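Local atomic coordinates of TlmII (Streptoalloteichus hindustanus, PDB entry 4HVM), a protein that belongs to the condensation-domain family, takes part in tallysomycin biosynthesis and may act on substrates carried on phosphopantetheine arms. Residues A[273-285]-A[296-308]. Numbering follows the deposited sequence.
Sequences DSLYLSTEVDLRD and LTDRVVFGVDLTG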
loop_
_atom_site.group_PDB
_atom_site.type_symbol
_atom_site.label_atom_id
_atom_site.label_comp_id
_atom_site.label_asym_id
_atom_site.label_seq_id
_atom_site.Cartn_x
_atom_site.Cartn_y
_atom_site.Cartn_z
ATOM N N ASP A 273 -6.922 -19.783 -20.343
ATOM C CA ASP A 273 -5.890 -18.975 -20.984
ATOM C C ASP A 273 -4.969 -18.311 -19.955
ATOM O O ASP A 273 -4.038 -18.939 -19.443
ATOM C CB ASP A 273 -6.526 -17.919 -21.894
ATOM C CG ASP A 273 -5.529 -17.291 -22.850
ATOM O OD1 ASP A 273 -4.685 -18.032 -23.400
ATOM O OD2 ASP A 273 -5.592 -16.058 -23.052
ATOM N N SER A 274 -5.229 -17.040 -19.658
ATOM C CA SER A 274 -4.418 -16.301 -18.695
ATOM C C SER A 274 -5.250 -15.332 -17.855
ATOM O O SER A 274 -6.380 -14.992 -18.209
ATOM C CB SER A 274 -3.291 -15.543 -19.400
ATOM O OG SER A 274 -3.805 -14.492 -20.194
ATOM N N LEU A 275 -4.666 -14.888 -16.745
ATOM C CA LEU A 275 -5.329 -14.001 -15.797
ATOM C C LEU A 275 -4.389 -12.867 -15.388
ATOM O O LEU A 275 -3.229 -13.107 -15.048
ATOM C CB LEU A 275 -5.764 -14.792 -14.564
ATOM C CG LEU A 275 -6.449 -14.020 -13.438
ATOM C CD1 LEU A 275 -7.855 -13.599 -13.841
ATOM C CD2 LEU A 275 -6.473 -14.843 -12.163
ATOM N N TYR A 276 -4.886 -11.634 -15.417
ATOM C CA TYR A 276 -4.044 -10.475 -15.115
ATOM C C TYR A 276 -4.317 -9.852 -13.751
ATOM O O TYR A 276 -5.456 -9.545 -13.409
ATOM C CB TYR A 276 -4.155 -9.423 -16.217
ATOM C CG TYR A 276 -3.295 -9.751 -17.409
ATOM C CD1 TYR A 276 -3.709 -10.685 -18.351
ATOM C CD2 TYR A 276 -2.062 -9.141 -17.585
ATOM C CE1 TYR A 276 -2.920 -10.995 -19.442
ATOM C CE2 TYR A 276 -1.266 -9.441 -18.670
ATOM C CZ TYR A 276 -1.697 -10.367 -19.596
ATOM O OH TYR A 276 -0.896 -10.661 -20.674
ATOM N N LEU A 277 -3.249 -9.660 -12.985
ATOM C CA LEU A 277 -3.347 -9.152 -11.624
ATOM C C LEU A 277 -2.616 -7.824 -11.470
ATOM O O LEU A 277 -1.956 -7.352 -12.394
ATOM C CB LEU A 277 -2.770 -10.161 -10.628
ATOM C CG LEU A 277 -3.508 -11.462 -10.311
ATOM C CD1 LEU A 277 -3.516 -12.443 -11.480
ATOM C CD2 LEU A 277 -2.894 -12.116 -9.083
ATOM N N SER A 278 -2.730 -7.234 -10.287
ATOM C CA SER A 278 -2.008 -6.012 -9.967
ATOM C C SER A 278 -1.396 -6.113 -8.575
ATOM O O SER A 278 -2.055 -6.545 -7.630
ATOM C CB SER A 278 -2.941 -4.802 -10.040
ATOM O OG SER A 278 -2.296 -3.635 -9.560
ATOM N N THR A 279 -0.134 -5.720 -8.451
ATOM C CA THR A 279 0.521 -5.691 -7.148
ATOM C C THR A 279 1.473 -4.506 -7.061
ATOM O O THR A 279 1.856 -3.937 -8.082
ATOM C CB THR A 279 1.290 -6.996 -6.865
ATOM O OG1 THR A 279 1.757 -7.002 -5.509
ATOM C CG2 THR A 279 2.473 -7.142 -7.809
ATOM N N GLU A 280 1.857 -4.137 -5.843
ATOM C CA GLU A 280 2.765 -3.012 -5.652
ATOM C C GLU A 280 4.228 -3.444 -5.671
ATOM O O GLU A 280 4.549 -4.611 -5.450
ATOM C CB GLU A 280 2.452 -2.269 -4.350
ATOM C CG GLU A 280 1.168 -1.462 -4.396
ATOM C CD GLU A 280 0.062 -2.078 -3.568
ATOM O OE1 GLU A 280 0.322 -2.425 -2.396
ATOM O OE2 GLU A 280 -1.066 -2.211 -4.090
ATOM N N VAL A 281 5.108 -2.488 -5.953
ATOM C CA VAL A 281 6.544 -2.720 -5.947
ATOM C C VAL A 281 7.247 -1.536 -5.295
ATOM O O VAL A 281 6.995 -0.390 -5.658
ATOM C CB VAL A 281 7.087 -2.909 -7.377
ATOM C CG1 VAL A 281 8.598 -2.735 -7.409
ATOM C CG2 VAL A 281 6.695 -4.272 -7.914
ATOM N N ASP A 282 8.112 -1.813 -4.323
ATOM C CA ASP A 282 8.885 -0.768 -3.667
ATOM C C ASP A 282 10.139 -0.508 -4.490
ATOM O O ASP A 282 10.984 -1.392 -4.641
ATOM C CB ASP A 282 9.265 -1.183 -2.243
ATOM C CG ASP A 282 9.768 -0.020 -1.408
ATOM O OD1 ASP A 282 10.144 1.018 -1.994
ATOM O OD2 ASP A 282 9.787 -0.141 -0.165
ATOM N N LEU A 283 10.257 0.705 -5.019
ATOM C CA LEU A 283 11.379 1.053 -5.886
ATOM C C LEU A 283 12.697 1.215 -5.126
ATOM O O LEU A 283 13.762 1.301 -5.737
ATOM C CB LEU A 283 11.068 2.314 -6.696
ATOM C CG LEU A 283 9.847 2.227 -7.615
ATOM C CD1 LEU A 283 9.648 3.521 -8.389
ATOM C CD2 LEU A 283 9.967 1.042 -8.562
ATOM N N ARG A 284 12.618 1.262 -3.799
ATOM C CA ARG A 284 13.808 1.348 -2.961
ATOM C C ARG A 284 14.646 0.082 -3.089
ATOM O O ARG A 284 15.861 0.144 -3.266
ATOM C CB ARG A 284 13.419 1.555 -1.494
ATOM C CG ARG A 284 12.707 2.865 -1.191
ATOM C CD ARG A 284 12.242 2.901 0.258
ATOM N NE ARG A 284 11.499 4.119 0.565
ATOM C CZ ARG A 284 10.208 4.288 0.307
ATOM N NH1 ARG A 284 9.510 3.317 -0.267
ATOM N NH2 ARG A 284 9.612 5.430 0.622
ATOM N N ASP A 285 13.987 -1.068 -2.994
ATOM C CA ASP A 285 14.672 -2.352 -3.056
ATOM C C ASP A 285 15.054 -2.698 -4.489
ATOM O O ASP A 285 16.148 -3.200 -4.749
ATOM C CB ASP A 285 13.784 -3.456 -2.478
ATOM C CG ASP A 285 13.404 -3.202 -1.032
ATOM O OD1 ASP A 285 14.243 -2.644 -0.290
ATOM O OD2 ASP A 285 12.272 -3.561 -0.636
ATOM N N LEU A 296 7.623 6.144 -3.108
ATOM C CA LEU A 296 8.488 5.391 -4.008
ATOM C C LEU A 296 7.927 3.993 -4.283
ATOM O O LEU A 296 8.661 3.075 -4.648
ATOM C CB LEU A 296 9.905 5.306 -3.437
ATOM C CG LEU A 296 10.697 6.617 -3.456
ATOM C CD1 LEU A 296 12.065 6.420 -2.836
ATOM C CD2 LEU A 296 10.826 7.155 -4.875
ATOM N N THR A 297 6.619 3.842 -4.102
ATOM C CA THR A 297 5.954 2.573 -4.357
ATOM C C THR A 297 5.006 2.726 -5.539
ATOM O O THR A 297 4.222 3.674 -5.599
ATOM C CB THR A 297 5.163 2.086 -3.129
ATOM O OG1 THR A 297 6.044 1.968 -2.005
ATOM C CG2 THR A 297 4.520 0.738 -3.413
ATOM N N ASP A 298 5.088 1.792 -6.480
ATOM C CA ASP A 298 4.255 1.835 -7.672
ATOM C C ASP A 298 3.621 0.475 -7.941
ATOM O O ASP A 298 4.082 -0.544 -7.430
ATOM C CB ASP A 298 5.085 2.275 -8.876
ATOM C CG ASP A 298 4.231 2.699 -10.052
ATOM O OD1 ASP A 298 3.073 3.126 -9.843
ATOM O OD2 ASP A 298 4.729 2.613 -11.192
ATOM N N ARG A 299 2.561 0.469 -8.742
ATOM C CA ARG A 299 1.858 -0.763 -9.080
ATOM C C ARG A 299 2.284 -1.307 -10.443
ATOM O O ARG A 299 2.444 -0.550 -11.402
ATOM C CB ARG A 299 0.347 -0.530 -9.058
ATOM C CG ARG A 299 -0.232 -0.362 -7.665
ATOM C CD ARG A 299 -1.701 0.032 -7.726
ATOM N NE ARG A 299 -1.879 1.414 -8.162
ATOM C CZ ARG A 299 -3.060 1.998 -8.340
ATOM N NH1 ARG A 299 -4.180 1.318 -8.126
ATOM N NH2 ARG A 299 -3.122 3.263 -8.735
ATOM N N VAL A 300 2.475 -2.620 -10.520
ATOM C CA VAL A 300 2.768 -3.273 -11.792
ATOM C C VAL A 300 1.651 -4.243 -12.177
ATOM O O VAL A 300 1.055 -4.890 -11.316
ATOM C CB VAL A 300 4.130 -3.999 -11.772
ATOM C CG1 VAL A 300 5.247 -3.009 -11.496
ATOM C CG2 VAL A 300 4.136 -5.105 -10.736
ATOM N N VAL A 301 1.360 -4.327 -13.471
ATOM C CA VAL A 301 0.341 -5.241 -13.972
ATOM C C VAL A 301 1.008 -6.416 -14.677
ATOM O O VAL A 301 1.791 -6.225 -15.607
ATOM C CB VAL A 301 -0.609 -4.531 -14.949
ATOM C CG1 VAL A 301 -1.632 -5.510 -15.502
ATOM C CG2 VAL A 301 -1.293 -3.361 -14.259
ATOM N N PHE A 302 0.712 -7.630 -14.221
ATOM C CA PHE A 302 1.313 -8.832 -14.796
ATOM C C PHE A 302 0.275 -9.927 -14.997
ATOM O O PHE A 302 -0.764 -9.934 -14.339
ATOM C CB PHE A 302 2.459 -9.347 -13.918
ATOM C CG PHE A 302 2.023 -9.828 -12.564
ATOM C CD1 PHE A 302 1.765 -8.928 -11.544
ATOM C CD2 PHE A 302 1.890 -11.182 -12.305
ATOM C CE1 PHE A 302 1.367 -9.371 -10.300
ATOM C CE2 PHE A 302 1.497 -11.627 -11.064
ATOM C CZ PHE A 302 1.235 -10.722 -10.060
ATOM N N GLY A 303 0.565 -10.852 -15.907
ATOM C CA GLY A 303 -0.357 -11.927 -16.213
ATOM C C GLY A 303 0.176 -13.308 -15.878
ATOM O O GLY A 303 1.328 -13.629 -16.166
ATOM N N VAL A 304 -0.672 -14.125 -15.263
ATOM C CA VAL A 304 -0.342 -15.515 -14.987
ATOM C C VAL A 304 -0.940 -16.400 -16.079
ATOM O O VAL A 304 -2.154 -16.418 -16.279
ATOM C CB VAL A 304 -0.881 -15.953 -13.614
ATOM C CG1 VAL A 304 -0.439 -17.367 -13.297
ATOM C CG2 VAL A 304 -0.410 -14.997 -12.532
ATOM N N ASP A 305 -0.083 -17.124 -16.791
ATOM C CA ASP A 305 -0.540 -18.006 -17.859
ATOM C C ASP A 305 -1.006 -19.339 -17.292
ATOM O O ASP A 305 -0.204 -20.129 -16.807
ATOM C CB ASP A 305 0.574 -18.223 -18.882
ATOM C CG ASP A 305 0.099 -18.974 -20.110
ATOM O OD1 ASP A 305 -1.132 -19.093 -20.307
ATOM O OD2 ASP A 305 0.966 -19.441 -20.880
ATOM N N LEU A 306 -2.309 -19.586 -17.369
ATOM C CA LEU A 306 -2.909 -20.767 -16.757
ATOM C C LEU A 306 -3.267 -21.831 -17.790
ATOM O O LEU A 306 -4.038 -22.748 -17.499
ATOM C CB LEU A 306 -4.179 -20.357 -16.011
ATOM C CG LEU A 306 -4.088 -19.130 -15.101
ATOM C CD1 LEU A 306 -5.471 -18.535 -14.896
ATOM C CD2 LEU A 306 -3.463 -19.499 -13.765
ATOM N N THR A 307 -2.692 -21.716 -18.984
ATOM C CA THR A 307 -3.148 -22.472 -20.153
ATOM C C THR A 307 -3.221 -23.997 -20.006
ATOM O O THR A 307 -4.292 -24.585 -20.147
ATOM C CB THR A 307 -2.324 -22.129 -21.406
ATOM O OG1 THR A 307 -2.488 -20.740 -21.718
ATOM C CG2 THR A 307 -2.791 -22.961 -22.588
ATOM N N GLY A 308 -2.092 -24.639 -19.733
ATOM C CA GLY A 308 -2.052 -26.092 -19.763
ATOM C C GLY A 308 -2.196 -26.796 -18.427
ATOM O O GLY A 308 -1.874 -27.978 -18.308
#
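Leu-277 and Phe-302 form a hydrogen-bonded pair in an antiparallel ladder joining strands 274-282 and 297-305, with Leu-277 N giving a nearly straight bond (166°) to Phe-302 O at 2.8 Å. With CG between the backbone N and the carbonyl carbon (chi1 65°), the Phe-302 ring leans back over the neighbouring strand and takes Leu-277 CB over one face, while its CE1 meets Thr-279 CG2. On the opposite face of the sheet, the Tyr-276 ring lies with one face on Gly-303, a CH-pi contact with CA 3.6 Å from the ring centroid. At the far end Leu-283 N bonds to Leu-296 O at 2.9 Å, and Asp-282 caps the helix that follows, its OD1 accepting from Arg-284 N. From CB, Arg-284 runs extended: CG passes Leu-296 CD1 at 4.0 Å, NE bonds to Val-292 O, and the guanidinium lays one face over Leu-296 CB, 3.8 Å from NH1. NH1 then bridges to Asp-282 OD1 at 2.9 Å and to Asp-146. A leucine here would probably leave Asp-282 and Asp-146 without their shared cation and weaken the tie between them. Asp-146 sits at the aspartate position of a variant HHxxxDG motif, and its salt bridge with Arg-284 is consistent with the structural Asp-Arg pair known from condensation domains. Strand 297-305 edges the mixed sheet, 274-282 pairs in parallel with strand 359-361 on its other side, and helices 314-330 and 241-255 pack against the Leu-277 and Phe-302 face.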